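Long-range contact in beta-1,3-xylanase (Alcaligenes sp., PDB 2COV), which binds beta-1,3-xylan, as the family 31 carbohydrate-binding module of an enzyme that probably cleaves this polysaccharide: residues I23-V28 and K57-V62. Numbering follows the deposited sequence.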
ATOM      1  N   ILE A  23      16.024  10.020  17.886  1.00 14.24           N
ATOM      2  CA  ILE A  23      16.013  10.798  16.642  1.00 13.66           C
ATOM      3  C   ILE A  23      14.672  11.519  16.560  1.00 12.62           C
ATOM      4  O   ILE A  23      13.672  10.932  16.897  1.00 14.45           O
ATOM      5  CB  ILE A  23      16.222   9.870  15.414  1.00 13.75           C
ATOM      6  CG1 ILE A  23      16.407  10.685  14.134  1.00 14.81           C
ATOM      7  CG2 ILE A  23      15.090   8.873  15.269  1.00 13.92           C
ATOM      8  CD1 ILE A  23      16.676   9.809  12.941  1.00 14.05           C
ATOM      9  N   GLU A  24      14.688  12.796  16.151  1.00 13.17           N
ATOM     10  CA  GLU A  24      13.440  13.500  15.851  1.00 13.94           C
ATOM     11  C   GLU A  24      13.375  13.561  14.329  1.00 13.79           C
ATOM     12  O   GLU A  24      14.242  14.116  13.688  1.00 14.31           O
ATOM     13  CB  GLU A  24      13.488  14.903  16.441  1.00 14.99           C
ATOM     14  CG  GLU A  24      12.219  15.714  16.068  1.00 14.09           C
ATOM     15  CD  GLU A  24      12.191  17.097  16.628  1.00 19.15           C
ATOM     16  OE1 GLU A  24      13.067  17.877  16.280  1.00 23.50           O
ATOM     17  OE2 GLU A  24      11.270  17.429  17.339  1.00 21.80           O
ATOM     18  N   VAL A  25      12.286  13.089  13.803  1.00 12.41           N
ATOM     19  CA  VAL A  25      11.997  13.127  12.359  1.00 11.53           C
ATOM     20  C   VAL A  25      11.045  14.261  12.135  1.00 11.07           C
ATOM     21  O   VAL A  25      10.114  14.472  12.912  1.00 11.75           O
ATOM     22  CB  VAL A  25      11.403  11.798  11.882  1.00 12.33           C
ATOM     23  CG1 VAL A  25      11.049  11.847  10.419  1.00 13.20           C
ATOM     24  CG2 VAL A  25      12.360  10.620  12.201  1.00 13.37           C
ATOM     25  N   TYR A  26      11.260  15.067  11.122  1.00 11.75           N
ATOM     26  CA  TYR A  26      10.368  16.185  10.857  1.00 11.47           C
ATOM     27  C   TYR A  26      10.236  16.490   9.378  1.00 11.63           C
ATOM     28  O   TYR A  26      11.025  16.127   8.540  1.00 11.93           O
ATOM     29  CB  TYR A  26      10.842  17.429  11.593  1.00 11.88           C
ATOM     30  CG  TYR A  26      12.167  18.012  11.092  1.00 12.15           C
ATOM     31  CD1 TYR A  26      12.206  18.896  10.033  1.00 13.66           C
ATOM     32  CD2 TYR A  26      13.381  17.714  11.724  1.00 13.47           C
ATOM     33  CE1 TYR A  26      13.403  19.438   9.584  1.00 14.21           C
ATOM     34  CE2 TYR A  26      14.548  18.262  11.281  1.00 15.62           C
ATOM     35  CZ  TYR A  26      14.585  19.103  10.218  1.00 15.58           C
ATOM     36  OH  TYR A  26      15.795  19.667   9.803  1.00 16.63           O
ATOM     37  N   HIS A  27       9.125  17.177   9.074  1.00 11.44           N
ATOM     38  CA  HIS A  27       8.903  17.769   7.791  1.00 11.76           C
ATOM     39  C   HIS A  27       8.425  19.219   8.004  1.00 11.10           C
ATOM     40  O   HIS A  27       7.409  19.458   8.644  1.00 11.61           O
ATOM     41  CB  HIS A  27       7.883  17.045   6.919  1.00 10.74           C
ATOM     42  CG  HIS A  27       8.056  17.317   5.448  1.00 10.28           C
ATOM     43  ND1 HIS A  27       8.015  18.595   4.918  1.00 11.46           N
ATOM     44  CD2 HIS A  27       8.429  16.496   4.427  1.00 12.41           C
ATOM     45  CE1 HIS A  27       8.298  18.523   3.614  1.00 12.06           C
ATOM     46  NE2 HIS A  27       8.549  17.254   3.280  1.00 12.59           N
ATOM     47  N   VAL A  28       9.154  20.174   7.454  1.00 11.67           N
ATOM     48  CA  VAL A  28       8.746  21.567   7.455  1.00 12.32           C
ATOM     49  C   VAL A  28       7.375  21.705   6.774  1.00 11.43           C
ATOM     50  O   VAL A  28       7.062  21.046   5.796  1.00 12.22           O
ATOM     51  CB  VAL A  28       9.810  22.437   6.738  1.00 14.30           C
ATOM     52  CG1 VAL A  28       9.369  23.896   6.597  1.00 17.27           C
ATOM     53  CG2 VAL A  28      11.086  22.385   7.547  1.00 14.62           C
ATOM     54  N   LYS A  57       8.205  14.291  15.331  1.00 12.79           N
ATOM     55  CA  LYS A  57       8.038  13.296  16.347  1.00 12.92           C
ATOM     56  C   LYS A  57       9.382  12.628  16.615  1.00 12.59           C
ATOM     57  O   LYS A  57      10.215  12.557  15.726  1.00 12.92           O
ATOM     58  CB  LYS A  57       6.988  12.236  15.967  1.00 16.02           C
ATOM     59  CG  LYS A  57       6.261  11.567  17.182  1.00 19.60           C
ATOM     60  CD  LYS A  57       5.352  12.540  17.870  1.00 22.39           C
ATOM     61  CE  LYS A  57       4.697  11.868  19.090  1.00 26.72           C
ATOM     62  NZ  LYS A  57       4.127  12.756  20.052  1.00 28.47           N
ATOM     63  N   THR A  58       9.581  12.153  17.845  1.00 13.43           N
ATOM     64  CA  THR A  58      10.802  11.469  18.246  1.00 13.95           C
ATOM     65  C   THR A  58      10.596   9.968  18.409  1.00 13.26           C
ATOM     66  O   THR A  58       9.514   9.476  18.783  1.00 15.14           O
ATOM     67  CB  THR A  58      11.342  12.108  19.551  1.00 16.19           C
ATOM     68  OG1 THR A  58      11.569  13.533  19.320  1.00 18.33           O
ATOM     69  CG2 THR A  58      12.558  11.440  20.052  1.00 19.99           C
ATOM     70  N   PHE A  59      11.678   9.221  18.138  1.00 13.20           N
ATOM     71  CA  PHE A  59      11.697   7.766  18.111  1.00 13.16           C
ATOM     72  C   PHE A  59      13.000   7.269  18.701  1.00 13.50           C
ATOM     73  O   PHE A  59      13.995   7.971  18.706  1.00 14.07           O
ATOM     74  CB  PHE A  59      11.696   7.296  16.635  1.00 13.46           C
ATOM     75  CG  PHE A  59      10.500   7.759  15.844  1.00 13.30           C
ATOM     76  CD1 PHE A  59      10.506   8.978  15.237  1.00 12.87           C
ATOM     77  CD2 PHE A  59       9.400   6.980  15.726  1.00 14.20           C
ATOM     78  CE1 PHE A  59       9.391   9.417  14.537  1.00 13.04           C
ATOM     79  CE2 PHE A  59       8.311   7.381  14.990  1.00 14.72           C
ATOM     80  CZ  PHE A  59       8.315   8.615  14.410  1.00 13.79           C
ATOM     81  N   ASN A  60      12.984   6.026  19.156  1.00 14.33           N
ATOM     82  CA  ASN A  60      14.223   5.339  19.511  1.00 15.14           C
ATOM     83  C   ASN A  60      15.046   5.117  18.248  1.00 14.90           C
ATOM     84  O   ASN A  60      14.470   4.769  17.206  1.00 16.13           O
ATOM     85  CB  ASN A  60      13.929   3.981  20.137  1.00 14.87           C
ATOM     86  CG  ASN A  60      13.107   4.066  21.399  1.00 16.00           C
ATOM     87  OD1 ASN A  60      13.335   4.905  22.281  1.00 20.88           O
ATOM     88  ND2 ASN A  60      12.145   3.172  21.483  1.00 17.55           N
ATOM     89  N   ALA A  61      16.343   5.238  18.325  1.00 14.66           N
ATOM     90  CA  ALA A  61      17.231   4.953  17.194  1.00 15.71           C
ATOM     91  C   ALA A  61      18.624   4.640  17.691  1.00 16.36           C
ATOM     92  O   ALA A  61      18.963   4.857  18.859  1.00 17.37           O
ATOM     93  CB  ALA A  61      17.273   6.124  16.220  1.00 16.43           C
ATOM     94  N   VAL A  62      19.475   4.197  16.778  1.00 16.44           N
ATOM     95  CA  VAL A  62      20.869   3.834  17.100  1.00 17.56           C
ATOM     96  C   VAL A  62      21.767   4.569  16.125  1.00 16.27           C
ATOM     97  O   VAL A  62      21.595   4.456  14.923  1.00 17.22           O
ATOM     98  CB  VAL A  62      21.076   2.336  16.977  1.00 17.33           C
ATOM     99  CG1 VAL A  62      22.557   1.963  17.155  1.00 17.73           C
ATOM    100  CG2 VAL A  62      20.222   1.639  17.967  1.00 19.05           C
TER
HETATM  101  O   HOH W   1       9.627  15.476  18.386  1.00 25.86           O
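The strands 23-28 and 57-60 run antiparallel, their axes 4.6 Å apart at closest approach and 143° between their directions, with four backbone hydrogen bonds between them. I23 and F59 form one hydrogen-bonded pair, bonded both ways, N to O. V25 and K57 form the next such pair. E24 and T58 lie between them as a non-hydrogen-bonded pair. Here T58 CA lies 3.2 Å from I23 O and makes a CA-H...O contact.

I23, V25 and F59 point to the buried face. I23 CG2 does the touching: it packs 3.6 Å from A61 CB, just past the end of the strand, and also reaches F59 CB. V25 CG2 meets the F59 ring obliquely, 3.9 Å from CD1. F59 CG is anti to its carbonyl carbon (chi1 -60°), which sets CD1 and CE1 beside V25 CG2. I23 O lies at the ring edge, near its plane. The two segments belong to strands 22-28 and 54-60, second and third in the antiparallel order that starts at strand 13-19. The module is probably of the immunoglobulin-like (E-set) kind. V39 and L41 of strand 37-41 pack against this apolar face.

The other face carries E24 and T58, whose side chains cross obliquely. T58 OG1 rests 3.7 Å from E24 CB, while T58 CG2 lies 3.4 Å from I23 O. One water joins their polar ends, donating to E24 OE2 at 2.8 Å and bonding T58 OG1. A valine in place of T58 would probably leave the water without its anchor on this side and E24 OE2 less firmly placed. The other carboxylate oxygen, E24 OE1, accepts a hydrogen bond from N16 ND2 on strand 13-19.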